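Side-chain contacts in hydrolase (Rhizobium meliloti, PDB 5HOE), which acts as an octameric carbohydrate acetylesterase, removing acetyl groups held in ester linkage: residues P43-W48 with M52-G57; D24-G29 with A152-A157; T39-Y44 with I62-L67; S18-G23 with M90-H95. All blocks are in the same frame, centred on the assembly; numbering follows the deposited sequence. Where two conformers were deposited one is given.

Contact 1: residues P43-W48 with M52-G57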
loop_
_atom_site.group_PDB
_atom_site.type_symbol
_atom_site.label_atom_id
_atom_site.label_comp_id
_atom_site.label_asym_id
_atom_site.label_seq_id
_atom_site.Cartn_x
_atom_site.Cartn_y
_atom_site.Cartn_z
ATOM N N PRO A 43 15.115 -37.577 -8.288
ATOM C CA PRO A 43 15.258 -38.100 -6.927
ATOM C C PRO A 43 16.470 -37.485 -6.240
ATOM O O PRO A 43 17.393 -36.986 -6.883
ATOM C CB PRO A 43 15.435 -39.606 -7.136
ATOM C CG PRO A 43 15.994 -39.730 -8.493
ATOM C CD PRO A 43 15.429 -38.596 -9.304
ATOM N N TYR A 44 16.446 -37.531 -4.904
ATOM C CA TYR A 44 17.439 -36.833 -4.095
ATOM C C TYR A 44 18.865 -37.152 -4.525
ATOM O O TYR A 44 19.703 -36.246 -4.626
ATOM C CB TYR A 44 17.219 -37.209 -2.635
ATOM C CG TYR A 44 18.126 -36.537 -1.638
ATOM C CD1 TYR A 44 18.173 -35.150 -1.524
ATOM C CD2 TYR A 44 18.935 -37.286 -0.807
ATOM C CE1 TYR A 44 18.989 -34.535 -0.604
ATOM C CE2 TYR A 44 19.754 -36.676 0.140
ATOM C CZ TYR A 44 19.777 -35.300 0.231
ATOM O OH TYR A 44 20.579 -34.673 1.154
ATOM N N GLU A 45 19.160 -38.425 -4.799
ATOM C CA GLU A 45 20.534 -38.798 -5.121
ATOM C C GLU A 45 20.968 -38.359 -6.507
ATOM O O GLU A 45 22.142 -38.511 -6.837
ATOM C CB GLU A 45 20.758 -40.300 -4.933
ATOM C CG GLU A 45 20.629 -40.776 -3.484
ATOM C CD GLU A 45 21.551 -40.044 -2.497
ATOM O OE1 GLU A 45 22.524 -39.374 -2.914
ATOM O OE2 GLU A 45 21.294 -40.137 -1.279
ATOM N N GLN A 46 20.073 -37.782 -7.301
ATOM C CA GLN A 46 20.405 -37.225 -8.603
ATOM C C GLN A 46 20.308 -35.706 -8.609
ATOM O O GLN A 46 20.394 -35.086 -9.678
ATOM C CB GLN A 46 19.502 -37.828 -9.674
ATOM C CG GLN A 46 19.848 -39.278 -9.994
ATOM C CD GLN A 46 19.097 -39.788 -11.191
ATOM O OE1 GLN A 46 18.006 -39.315 -11.493
ATOM N NE2 GLN A 46 19.683 -40.751 -11.894
ATOM N N ARG A 47 20.090 -35.105 -7.443
ATOM C CA ARG A 47 20.130 -33.663 -7.262
ATOM C C ARG A 47 21.527 -33.267 -6.804
ATOM O O ARG A 47 22.251 -34.070 -6.207
ATOM C CB ARG A 47 19.104 -33.228 -6.214
ATOM C CG ARG A 47 17.705 -33.787 -6.452
ATOM C CD ARG A 47 16.587 -32.917 -5.925
ATOM N NE ARG A 47 16.228 -33.134 -4.525
ATOM C CZ ARG A 47 15.229 -33.902 -4.092
ATOM N NH1 ARG A 47 14.474 -34.618 -4.928
ATOM N NH2 ARG A 47 15.005 -33.988 -2.790
ATOM N N TRP A 48 21.913 -32.019 -7.079
ATOM C CA TRP A 48 23.232 -31.602 -6.620
ATOM C C TRP A 48 23.304 -31.622 -5.101
ATOM O O TRP A 48 24.331 -32.012 -4.530
ATOM C CB TRP A 48 23.652 -30.262 -7.222
ATOM C CG TRP A 48 23.032 -28.987 -6.648
ATOM C CD1 TRP A 48 22.066 -28.215 -7.248
ATOM C CD2 TRP A 48 23.395 -28.297 -5.447
ATOM N NE1 TRP A 48 21.804 -27.100 -6.490
ATOM C CE2 TRP A 48 22.597 -27.131 -5.374
ATOM C CE3 TRP A 48 24.292 -28.560 -4.408
ATOM C CZ2 TRP A 48 22.674 -26.230 -4.304
ATOM C CZ3 TRP A 48 24.385 -27.654 -3.355
ATOM C CH2 TRP A 48 23.569 -26.511 -3.304
ATOM N N MET A 52 26.031 -33.677 -3.110
ATOM C CA MET A 52 26.914 -32.980 -2.174
ATOM C C MET A 52 26.850 -33.629 -0.800
ATOM O O MET A 52 27.892 -33.864 -0.159
ATOM C CB MET A 52 26.510 -31.506 -2.082
ATOM C CG MET A 52 27.430 -30.681 -1.195
ATOM S SD MET A 52 26.781 -29.086 -0.687
ATOM C CE MET A 52 25.339 -29.541 0.268
ATOM N N ALA A 53 25.636 -33.977 -0.347
ATOM C CA ALA A 53 25.485 -34.612 0.965
ATOM C C ALA A 53 26.207 -35.954 1.025
ATOM O O ALA A 53 26.816 -36.299 2.050
ATOM C CB ALA A 53 24.003 -34.786 1.289
ATOM N N ALA A 54 26.142 -36.736 -0.055
ATOM C CA ALA A 54 26.821 -38.024 -0.075
ATOM C C ALA A 54 28.331 -37.851 0.075
ATOM O O ALA A 54 28.980 -38.585 0.832
ATOM C CB ALA A 54 26.493 -38.754 -1.376
ATOM N N ARG A 55 28.911 -36.886 -0.640
ATOM C CA ARG A 55 30.353 -36.658 -0.540
ATOM C C ARG A 55 30.735 -36.112 0.835
ATOM O O ARG A 55 31.777 -36.480 1.392
ATOM C CB ARG A 55 30.789 -35.695 -1.651
ATOM C CG ARG A 55 32.278 -35.388 -1.711
ATOM C CD ARG A 55 33.060 -36.464 -2.476
ATOM N NE ARG A 55 33.941 -35.862 -3.482
ATOM C CZ ARG A 55 34.161 -36.358 -4.694
ATOM N NH1 ARG A 55 33.564 -37.471 -5.091
ATOM N NH2 ARG A 55 34.978 -35.727 -5.522
ATOM N N LEU A 56 29.893 -35.248 1.410
ATOM C CA LEU A 56 30.211 -34.637 2.700
ATOM C C LEU A 56 30.176 -35.644 3.849
ATOM O O LEU A 56 31.000 -35.562 4.766
ATOM C CB LEU A 56 29.260 -33.468 2.970
ATOM C CG LEU A 56 29.513 -32.211 2.140
ATOM C CD1 LEU A 56 28.403 -31.198 2.368
ATOM C CD2 LEU A 56 30.866 -31.592 2.500
ATOM N N GLY A 57 29.232 -36.584 3.834
ATOM C CA GLY A 57 29.139 -37.596 4.876
ATOM C C GLY A 57 28.134 -37.226 5.957
ATOM O O GLY A 57 27.520 -36.158 5.954
#
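Trp48 and Met52 sit one turn apart at the start of helix 48-56, where their side chains form a Met-aromatic contact on the inner side of the helix, toward the parallel sheet of this SGNH-hydrolase (α/β/α) fold. The two side chains run alongside each other in the same direction. Met52 SD meets the indole at its edge, in the ring plane, 3.9 Å from Trp48 CZ3 and 86° off the normal of the six-membered ring. A bend at the end of the methionine chain (chi3 62°) keeps CE near the same ring carbon, while Trp48 reaches inward with CG between its backbone N and carbonyl carbon, chi1 77°. Beneath them the helical bond from Met52 N to Trp48 O, 2.8 Å long, fixes the spacing of the pair. This half is buried: both side chains touch Ile102 and Cys21 of the central strands, and Trp48 NE1 is hydrogen-bonded to Thr27 OG1.

The outer half is looser. Tyr44, in the short 3-10 turn before the helix, brings its hydroxyl to the methyl group of Ala53, and its ring stands obliquely to that methyl. Farther out, Glu45 OE1 comes no closer than 4.3 Å to Ala54 CB, and both residues lie exposed at the surface. Arg47, at the N-cap position between the two halves, turns its side chain away from residues 52-57 and lays one guanidinium face under the backbone of its own turn, with Tyr44 CA 3.6 Å above the centre of the plane.

Contact 2: residues D24-G29 with A152-A157. With PO4 (phosphate ion), chain E.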
loop_
_atom_site.group_PDB
_atom_site.type_symbol
_atom_site.label_atom_id
_atom_site.label_comp_id
_atom_site.label_asym_id
_atom_site.label_seq_id
_atom_site.Cartn_x
_atom_site.Cartn_y
_atom_site.Cartn_z
ATOM N N ASP A 24 16.807 -22.244 -7.103
ATOM C CA ASP A 24 15.702 -22.271 -8.058
ATOM C C ASP A 24 15.514 -23.707 -8.577
ATOM O O ASP A 24 15.786 -24.658 -7.832
ATOM C CB ASP A 24 15.933 -21.211 -9.138
ATOM C CG ASP A 24 17.236 -21.401 -9.893
ATOM O OD1 ASP A 24 17.747 -22.541 -10.006
ATOM O OD2 ASP A 24 17.745 -20.381 -10.389
ATOM N N SER A 25 15.026 -23.866 -9.827
ATOM C CA SER A 25 14.815 -25.207 -10.373
ATOM C C SER A 25 16.101 -26.027 -10.428
ATOM O O SER A 25 16.043 -27.269 -10.414
ATOM C CB SER A 25 14.214 -25.131 -11.776
ATOM O OG SER A 25 15.068 -24.396 -12.644
ATOM N N LEU A 26 17.259 -25.371 -10.561
ATOM C CA LEU A 26 18.500 -26.142 -10.592
ATOM C C LEU A 26 18.740 -26.844 -9.265
ATOM O O LEU A 26 19.397 -27.895 -9.229
ATOM C CB LEU A 26 19.700 -25.250 -10.897
ATOM C CG LEU A 26 19.631 -24.377 -12.139
ATOM C CD1 LEU A 26 20.861 -23.467 -12.222
ATOM C CD2 LEU A 26 19.461 -25.242 -13.374
ATOM N N THR A 27 18.208 -26.285 -8.174
ATOM C CA THR A 27 18.326 -26.862 -6.840
ATOM C C THR A 27 17.140 -27.767 -6.514
ATOM O O THR A 27 17.326 -28.861 -5.969
ATOM C CB THR A 27 18.492 -25.731 -5.819
ATOM O OG1 THR A 27 19.720 -25.026 -6.100
ATOM C CG2 THR A 27 18.566 -26.270 -4.413
ATOM N N TRP A 28 15.925 -27.339 -6.852
ATOM C CA TRP A 28 14.755 -28.215 -6.731
ATOM C C TRP A 28 14.959 -29.522 -7.500
ATOM O O TRP A 28 14.618 -30.606 -7.012
ATOM C CB TRP A 28 13.499 -27.493 -7.243
ATOM C CG TRP A 28 12.231 -28.312 -7.090
ATOM C CD1 TRP A 28 11.547 -28.544 -5.931
ATOM C CD2 TRP A 28 11.509 -29.001 -8.126
ATOM N NE1 TRP A 28 10.450 -29.330 -6.175
ATOM C CE2 TRP A 28 10.410 -29.642 -7.508
ATOM C CE3 TRP A 28 11.696 -29.161 -9.513
ATOM C CZ2 TRP A 28 9.491 -30.407 -8.221
ATOM C CZ3 TRP A 28 10.779 -29.935 -10.215
ATOM C CH2 TRP A 28 9.693 -30.553 -9.564
ATOM N N GLY A 29 15.522 -29.435 -8.707
ATOM C CA GLY A 29 15.832 -30.624 -9.486
ATOM C C GLY A 29 14.873 -30.857 -10.633
ATOM O O GLY A 29 14.337 -31.961 -10.796
ATOM N N ALA A 152 27.665 -18.877 -8.587
ATOM C CA ALA A 152 27.178 -18.382 -9.859
ATOM C C ALA A 152 26.670 -19.565 -10.675
ATOM O O ALA A 152 27.388 -20.569 -10.821
ATOM C CB ALA A 152 28.280 -17.653 -10.636
ATOM N N PRO A 153 25.443 -19.512 -11.186
ATOM C CA PRO A 153 24.927 -20.621 -11.988
ATOM C C PRO A 153 25.656 -20.705 -13.318
ATOM O O PRO A 153 26.274 -19.725 -13.763
ATOM C CB PRO A 153 23.449 -20.244 -12.181
ATOM C CG PRO A 153 23.469 -18.738 -12.143
ATOM C CD PRO A 153 24.500 -18.383 -11.113
ATOM N N PRO A 154 25.622 -21.860 -13.984
ATOM C CA PRO A 154 26.245 -21.947 -15.305
ATOM C C PRO A 154 25.474 -21.110 -16.300
ATOM O O PRO A 154 24.251 -20.911 -16.157
ATOM C CB PRO A 154 26.156 -23.448 -15.640
ATOM C CG PRO A 154 24.961 -23.928 -14.912
ATOM C CD PRO A 154 24.884 -23.088 -13.631
ATOM N N PRO A 155 26.133 -20.585 -17.333
ATOM C CA PRO A 155 25.424 -19.790 -18.336
ATOM C C PRO A 155 24.332 -20.588 -19.037
ATOM O O PRO A 155 24.419 -21.808 -19.181
ATOM C CB PRO A 155 26.529 -19.406 -19.338
ATOM C CG PRO A 155 27.800 -19.530 -18.611
ATOM C CD PRO A 155 27.587 -20.626 -17.589
ATOM N N LEU A 156 23.321 -19.864 -19.514
ATOM C CA LEU A 156 22.266 -20.453 -20.326
ATOM C C LEU A 156 22.828 -20.993 -21.646
ATOM O O LEU A 156 23.933 -20.640 -22.081
ATOM C CB LEU A 156 21.202 -19.402 -20.623
ATOM C CG LEU A 156 20.405 -18.902 -19.423
ATOM C CD1 LEU A 156 19.611 -17.672 -19.778
ATOM C CD2 LEU A 156 19.455 -19.984 -18.927
ATOM N N ALA A 157 22.047 -21.863 -22.284
ATOM C CA ALA A 157 22.371 -22.435 -23.582
ATOM C C ALA A 157 21.260 -22.135 -24.586
ATOM O O ALA A 157 20.196 -21.645 -24.207
ATOM C CB ALA A 157 22.568 -23.943 -23.440
HETATM P P PO4 E . 13.737 -22.236 -13.611
HETATM O O1 PO4 E . 14.036 -21.958 -12.166
HETATM O O2 PO4 E . 14.978 -21.998 -14.431
HETATM O O3 PO4 E . 13.116 -23.571 -13.939
HETATM O O4 PO4 E . 12.621 -21.369 -14.097
#
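Leu26 meets Pro153 and Pro154 through a single methyl group: its CD1 lies 4.1 Å from Pro153 CB and 4.3 Å from Pro154 CD. The leucine side chain crosses that of Pro153 at about a right angle, and with CG beside the backbone N (chi1 -53°) it extends from the helix toward the chain leaving strand 147-152. All three residues are buried and the contact is wholly apolar. Leu26 also touches Met104 of strand 100-104, and Pro153 packs on Tyr182 of helix 171-189.

One residue back, Ser25 points elsewhere, to a phosphate ion, probably from the crystallisation liquor. Its backbone N donates to phosphate O1 at 3.2 Å; the spacing of Ser25 OG from the ion is too short to be an ordinary contact, and its nature is doubtful. Gly23, Asp24, Ser25 and Leu26 spell the GDSL motif of the family, in which the serine is the usual nucleophile; the arrangement with His209 and Asp206 is consistent with a catalytic triad. Asn108 ND2, Ala69 N and His209 NE2 are also hydrogen-bonded to the phosphate, the first two as might be expected of an oxyanion hole.

Asp24, at the N-cap, holds the start of this turn. Its OD1 accepts from Leu26 N at 2.9 Å, met on the anti side and 23° out of the carboxylate plane. Replacing Asp24 with alanine would probably leave Leu26 N without its capping acceptor and let the first turn, with Ser25 on it, shift. Asp24 O receives both Thr27 N and Trp28 N.

Contact 3: residues T39-Y44 with I62-L67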
loop_
_atom_site.group_PDB
_atom_site.type_symbol
_atom_site.label_atom_id
_atom_site.label_comp_id
_atom_site.label_asym_id
_atom_site.label_seq_id
_atom_site.Cartn_x
_atom_site.Cartn_y
_atom_site.Cartn_z
ATOM N N THR A 39 7.008 -30.991 -15.757
ATOM C CA THR A 39 8.019 -32.027 -15.602
ATOM C C THR A 39 8.054 -32.547 -14.167
ATOM O O THR A 39 7.419 -32.003 -13.257
ATOM C CB THR A 39 9.412 -31.527 -15.993
ATOM O OG1 THR A 39 10.273 -32.645 -16.192
ATOM C CG2 THR A 39 10.014 -30.648 -14.890
ATOM N N LEU A 40 8.849 -33.598 -13.978
ATOM C CA LEU A 40 9.024 -34.264 -12.698
ATOM C C LEU A 40 10.333 -33.823 -12.059
ATOM O O LEU A 40 11.154 -33.146 -12.680
ATOM C CB LEU A 40 9.046 -35.777 -12.905
ATOM C CG LEU A 40 7.782 -36.379 -13.515
ATOM C CD1 LEU A 40 8.053 -37.802 -13.956
ATOM C CD2 LEU A 40 6.610 -36.350 -12.523
ATOM N N ARG A 41 10.504 -34.214 -10.793
ATOM C CA ARG A 41 11.661 -33.871 -9.973
ATOM C C ARG A 41 12.663 -35.019 -9.958
ATOM O O ARG A 41 12.283 -36.189 -9.829
ATOM C CB ARG A 41 11.203 -33.606 -8.535
ATOM C CG ARG A 41 12.227 -32.876 -7.660
ATOM C CD ARG A 41 11.657 -32.652 -6.274
ATOM N NE ARG A 41 12.555 -31.841 -5.472
ATOM C CZ ARG A 41 12.368 -31.545 -4.201
ATOM N NH1 ARG A 41 11.286 -31.997 -3.565
ATOM N NH2 ARG A 41 13.266 -30.780 -3.570
ATOM N N TYR A 42 13.946 -34.684 -10.062
ATOM C CA TYR A 42 14.973 -35.701 -9.878
ATOM C C TYR A 42 14.866 -36.283 -8.468
ATOM O O TYR A 42 14.585 -35.552 -7.516
ATOM C CB TYR A 42 16.375 -35.094 -10.025
ATOM C CG TYR A 42 16.838 -34.858 -11.443
ATOM C CD1 TYR A 42 17.155 -35.926 -12.268
ATOM C CD2 TYR A 42 16.989 -33.569 -11.956
ATOM C CE1 TYR A 42 17.591 -35.717 -13.565
ATOM C CE2 TYR A 42 17.439 -33.359 -13.243
ATOM C CZ TYR A 42 17.727 -34.423 -14.043
ATOM O OH TYR A 42 18.146 -34.199 -15.342
ATOM N N PRO A 43 15.115 -37.577 -8.288
ATOM C CA PRO A 43 15.258 -38.100 -6.927
ATOM C C PRO A 43 16.470 -37.485 -6.240
ATOM O O PRO A 43 17.393 -36.986 -6.883
ATOM C CB PRO A 43 15.435 -39.606 -7.136
ATOM C CG PRO A 43 15.994 -39.730 -8.493
ATOM C CD PRO A 43 15.429 -38.596 -9.304
ATOM N N TYR A 44 16.446 -37.531 -4.904
ATOM C CA TYR A 44 17.439 -36.833 -4.095
ATOM C C TYR A 44 18.865 -37.152 -4.525
ATOM O O TYR A 44 19.703 -36.246 -4.626
ATOM C CB TYR A 44 17.219 -37.209 -2.635
ATOM C CG TYR A 44 18.126 -36.537 -1.638
ATOM C CD1 TYR A 44 18.173 -35.150 -1.524
ATOM C CD2 TYR A 44 18.935 -37.286 -0.807
ATOM C CE1 TYR A 44 18.989 -34.535 -0.604
ATOM C CE2 TYR A 44 19.754 -36.676 0.140
ATOM C CZ TYR A 44 19.777 -35.300 0.231
ATOM O OH TYR A 44 20.579 -34.673 1.154
ATOM N N ILE A 62 21.933 -31.567 5.437
ATOM C CA ILE A 62 21.617 -30.729 4.286
ATOM C C ILE A 62 20.134 -30.402 4.322
ATOM O O ILE A 62 19.294 -31.302 4.456
ATOM C CB ILE A 62 22.009 -31.417 2.965
ATOM C CG1 ILE A 62 23.466 -31.114 2.613
ATOM C CG2 ILE A 62 21.153 -30.932 1.786
ATOM C CD1 ILE A 62 24.449 -31.646 3.569
ATOM N N ILE A 63 19.811 -29.120 4.165
ATOM C CA ILE A 63 18.441 -28.624 4.119
ATOM C C ILE A 63 18.210 -28.058 2.724
ATOM O O ILE A 63 18.978 -27.207 2.256
ATOM C CB ILE A 63 18.231 -27.531 5.177
ATOM C CG1 ILE A 63 18.516 -28.074 6.581
ATOM C CG2 ILE A 63 16.819 -26.961 5.105
ATOM C CD1 ILE A 63 18.996 -27.041 7.521
ATOM N N GLU A 64 17.201 -28.571 2.037
ATOM C CA GLU A 64 16.889 -28.142 0.682
ATOM C C GLU A 64 15.796 -27.080 0.705
ATOM O O GLU A 64 14.713 -27.299 1.272
ATOM C CB GLU A 64 16.419 -29.336 -0.140
ATOM C CG GLU A 64 17.433 -30.457 -0.225
ATOM C CD GLU A 64 16.934 -31.581 -1.093
ATOM O OE1 GLU A 64 16.160 -32.426 -0.608
ATOM O OE2 GLU A 64 17.291 -31.595 -2.274
ATOM N N GLU A 65 16.085 -25.931 0.081
ATOM C CA GLU A 65 15.088 -24.884 -0.193
ATOM C C GLU A 65 15.230 -24.417 -1.647
ATOM O O GLU A 65 15.677 -23.294 -1.920
ATOM C CB GLU A 65 15.220 -23.717 0.795
ATOM C CG GLU A 65 14.877 -24.067 2.246
ATOM C CD GLU A 65 13.418 -24.342 2.525
ATOM O OE1 GLU A 65 12.572 -24.232 1.623
ATOM O OE2 GLU A 65 13.116 -24.657 3.706
ATOM N N GLY A 66 14.818 -25.278 -2.577
ATOM C CA GLY A 66 14.828 -24.968 -3.993
ATOM C C GLY A 66 13.405 -24.755 -4.490
ATOM O O GLY A 66 12.514 -25.552 -4.212
ATOM N N LEU A 67 13.219 -23.694 -5.256
ATOM C CA LEU A 67 11.907 -23.346 -5.784
ATOM C C LEU A 67 12.033 -22.973 -7.251
ATOM O O LEU A 67 12.726 -22.011 -7.598
ATOM C CB LEU A 67 11.288 -22.201 -4.980
ATOM C CG LEU A 67 9.960 -21.662 -5.498
ATOM C CD1 LEU A 67 8.877 -22.737 -5.425
ATOM C CD2 LEU A 67 9.557 -20.428 -4.684
HETATM O O HOH W 1 15.863 -29.643 -3.780
HETATM O O HOH W 2 18.608 -32.775 1.932
#
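Tyr44 and Glu64 lie 9.9 Å apart from CA to CA, Arg41 and Gly66 11.2 Å. The irregular chain 39-44 thus passes strand 60-66 beyond backbone pairing range, and side chains and water span the gap. Tyr44 has the carboxylate of Glu64 beside its CD1 and CE1: OE2 lies at the ring edge, in plane, while OE1 approaches obliquely, 3.5 Å from CD1. The two planes are turned 67° apart. Glu64 gets there on a chain extended beyond CG (chi2 -178°).

Within the chain, strand 60-66 is the outermost strand at one end of the parallel sheet, and residues 39-44 lie over the face of this strand that carries Ile62 and Glu64. Glu64 OE1 forms a salt bridge with Arg47, and OE2 is hydrogen-bonded to Thr49 OG1.

Arg41 NH2 is 4.3 Å from Glu64 OE2, with the oxygen well out of the guanidinium plane, so charge alone links them directly; Arg41 NE is hydrogen-bonded to Trp28 O. A water at the guanidinium edge bridges the two, accepting from Arg41 NH2 and placed to donate to Glu64 OE2, both at 2.8 Å. A second water donates to Ile62 O and meets Tyr44 OH weakly. With an alanine in place of Tyr44, Glu64 would probably lose the ring beside it, and the water on Ile62 O its hydroxyl partner. Arg41 N is hydrogen-bonded to Tyr143 OH of the second subunit.

Contact 4: residues S18-G23 with M90-H95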
loop_
_atom_site.group_PDB
_atom_site.type_symbol
_atom_site.label_atom_id
_atom_site.label_comp_id
_atom_site.label_asym_id
_atom_site.label_seq_id
_atom_site.Cartn_x
_atom_site.Cartn_y
_atom_site.Cartn_z
ATOM N N SER A 18 25.110 -27.964 9.788
ATOM C CA SER A 18 23.931 -27.820 8.956
ATOM C C SER A 18 24.208 -26.842 7.826
ATOM O O SER A 18 24.832 -25.784 8.027
ATOM C CB SER A 18 22.758 -27.344 9.818
ATOM O OG SER A 18 22.408 -28.386 10.714
ATOM N N VAL A 19 23.766 -27.229 6.631
ATOM C CA VAL A 19 23.994 -26.470 5.416
ATOM C C VAL A 19 22.656 -26.283 4.698
ATOM O O VAL A 19 22.027 -27.266 4.284
ATOM C CB VAL A 19 25.007 -27.166 4.493
ATOM C CG1 VAL A 19 25.264 -26.301 3.281
ATOM C CG2 VAL A 19 26.316 -27.460 5.248
ATOM N N LEU A 20 22.240 -25.027 4.534
ATOM C CA LEU A 20 21.008 -24.683 3.835
ATOM C C LEU A 20 21.317 -24.400 2.369
ATOM O O LEU A 20 22.170 -23.567 2.061
ATOM C CB LEU A 20 20.395 -23.432 4.472
ATOM C CG LEU A 20 19.197 -22.810 3.722
ATOM C CD1 LEU A 20 18.073 -23.802 3.674
ATOM C CD2 LEU A 20 18.727 -21.493 4.350
ATOM N N CYS A 21 20.605 -25.077 1.468
ATOM C CA CYS A 21 20.813 -24.910 0.031
ATOM C C CYS A 21 19.637 -24.135 -0.571
ATOM O O CYS A 21 18.544 -24.678 -0.740
ATOM C CB CYS A 21 20.975 -26.270 -0.627
ATOM S SG CYS A 21 22.362 -27.235 0.042
ATOM N N PHE A 22 19.860 -22.863 -0.878
ATOM C CA PHE A 22 18.796 -21.961 -1.326
ATOM C C PHE A 22 18.913 -21.705 -2.831
ATOM O O PHE A 22 19.915 -21.147 -3.288
ATOM C CB PHE A 22 18.888 -20.650 -0.542
ATOM C CG PHE A 22 17.653 -19.772 -0.643
ATOM C CD1 PHE A 22 16.431 -20.196 -0.125
ATOM C CD2 PHE A 22 17.715 -18.506 -1.208
ATOM C CE1 PHE A 22 15.309 -19.389 -0.206
ATOM C CE2 PHE A 22 16.589 -17.708 -1.281
ATOM C CZ PHE A 22 15.396 -18.151 -0.762
ATOM N N GLY A 23 17.897 -22.111 -3.598
ATOM C CA GLY A 23 18.007 -22.023 -5.038
ATOM C C GLY A 23 16.689 -22.040 -5.789
ATOM O O GLY A 23 15.597 -21.889 -5.211
ATOM N N MET A 90 12.675 -15.767 6.683
ATOM C CA MET A 90 11.859 -16.791 7.341
ATOM C C MET A 90 12.536 -18.169 7.311
ATOM O O MET A 90 12.510 -18.919 8.303
ATOM C CB MET A 90 10.481 -16.858 6.646
ATOM C CG MET A 90 9.563 -15.663 6.896
ATOM S SD MET A 90 7.918 -15.796 6.126
ATOM C CE MET A 90 8.051 -14.783 4.655
ATOM N N ALA A 91 13.146 -18.531 6.186
ATOM C CA ALA A 91 13.776 -19.844 6.101
ATOM C C ALA A 91 14.986 -19.932 7.015
ATOM O O ALA A 91 15.212 -20.965 7.662
ATOM C CB ALA A 91 14.187 -20.131 4.660
ATOM N N LEU A 92 15.780 -18.864 7.080
ATOM C CA LEU A 92 16.936 -18.872 7.970
ATOM C C LEU A 92 16.513 -19.113 9.407
ATOM O O LEU A 92 17.085 -19.960 10.107
ATOM C CB LEU A 92 17.697 -17.551 7.848
ATOM C CG LEU A 92 18.386 -17.309 6.487
ATOM C CD1 LEU A 92 18.828 -15.856 6.299
ATOM C CD2 LEU A 92 19.566 -18.258 6.274
ATOM N N ALA A 93 15.492 -18.381 9.864
ATOM C CA ALA A 93 15.068 -18.469 11.256
ATOM C C ALA A 93 14.474 -19.832 11.551
ATOM O O ALA A 93 14.583 -20.326 12.680
ATOM C CB ALA A 93 14.079 -17.341 11.571
ATOM N N SER A 94 13.869 -20.457 10.545
ATOM C CA SER A 94 13.296 -21.784 10.691
ATOM C C SER A 94 14.356 -22.871 10.792
ATOM O O SER A 94 14.060 -23.965 11.286
ATOM C CB SER A 94 12.409 -22.111 9.494
ATOM O OG SER A 94 11.342 -21.214 9.335
ATOM N N HIS A 95 15.561 -22.629 10.284
ATOM C CA HIS A 95 16.560 -23.686 10.174
ATOM C C HIS A 95 17.800 -23.480 11.024
ATOM O O HIS A 95 18.676 -24.341 10.999
ATOM C CB HIS A 95 16.915 -23.924 8.702
ATOM C CG HIS A 95 15.752 -24.423 7.914
ATOM N ND1 HIS A 95 15.072 -25.575 8.244
ATOM C CD2 HIS A 95 15.103 -23.893 6.852
ATOM C CE1 HIS A 95 14.064 -25.741 7.406
ATOM N NE2 HIS A 95 14.062 -24.732 6.553
HETATM O O HOH W 3 19.744 -26.920 11.387
#
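Leu20 and Leu92 cross at about a right angle, meeting methyl to methyl with Leu20 CD2 3.9 Å from Leu92 CD2. Leu20 stands out from strand 17-23 toward helix 84-95 with CG anti to its own nitrogen (chi1 171°). The first bond of the Leu92 side chain does not point at the strand, but its end, CD2, comes nearer.

The other branch of Leu20 serves His95. Its CD1 comes within 4.4 Å of His95 CD2, obliquely to the imidazole, while one face of that ring has Ser94 CB 4.2 Å above its centre. The leucine is thus forked between two helix residues one turn apart. Ser94 is itself tied back, its OG donating to Met90 O, which Ser94 N reaches from the opposite face of the carbonyl plane.

In the fold, helix 84-95 belongs to the β-α-β crossover from strand 60-66 to strand 100-104, and it passes over strand 17-23, which lies between them in the sheet. His95 and Ser94 also pack on the second subunit, against its Glu64 and Leu67 respectively.

At the outer end a water bridges the segments, donating to His95 O at 2.8 Å and paired with Ser18 OG. His95 NE2 is hydrogen-bonded to Glu65 OE2, so that nitrogen has its partner outside the two segments; what strand and helix share is chiefly hydrocarbon packing, which depends on shape rather than on directed bonds.

How the contacts relate
Along the chain, strand 17-23 of contact 4 leads directly into helix 25-28 of contact 2; contacts 3 and 1 then follow from one continuous loop, sharing Pro43 and Tyr44. Contacts 1 and 3 are nested inside the loops closed by contacts 2 and 4. Centres of contacts 1 and 3 lie about 11 Å apart, joined by the Arg47–Glu64 salt bridge; contacts 2 and 4, about 18 Å apart, are continuous in the chain but touch little otherwise. Strands 17-23 and 60-66 pair in the sheet, with helices 48-56 and 84-95 packed on its two faces. Contact 2 marks the probable active site; contacts 3 and 4, and contact 2 through Trp28, reach the second subunit of the octamer.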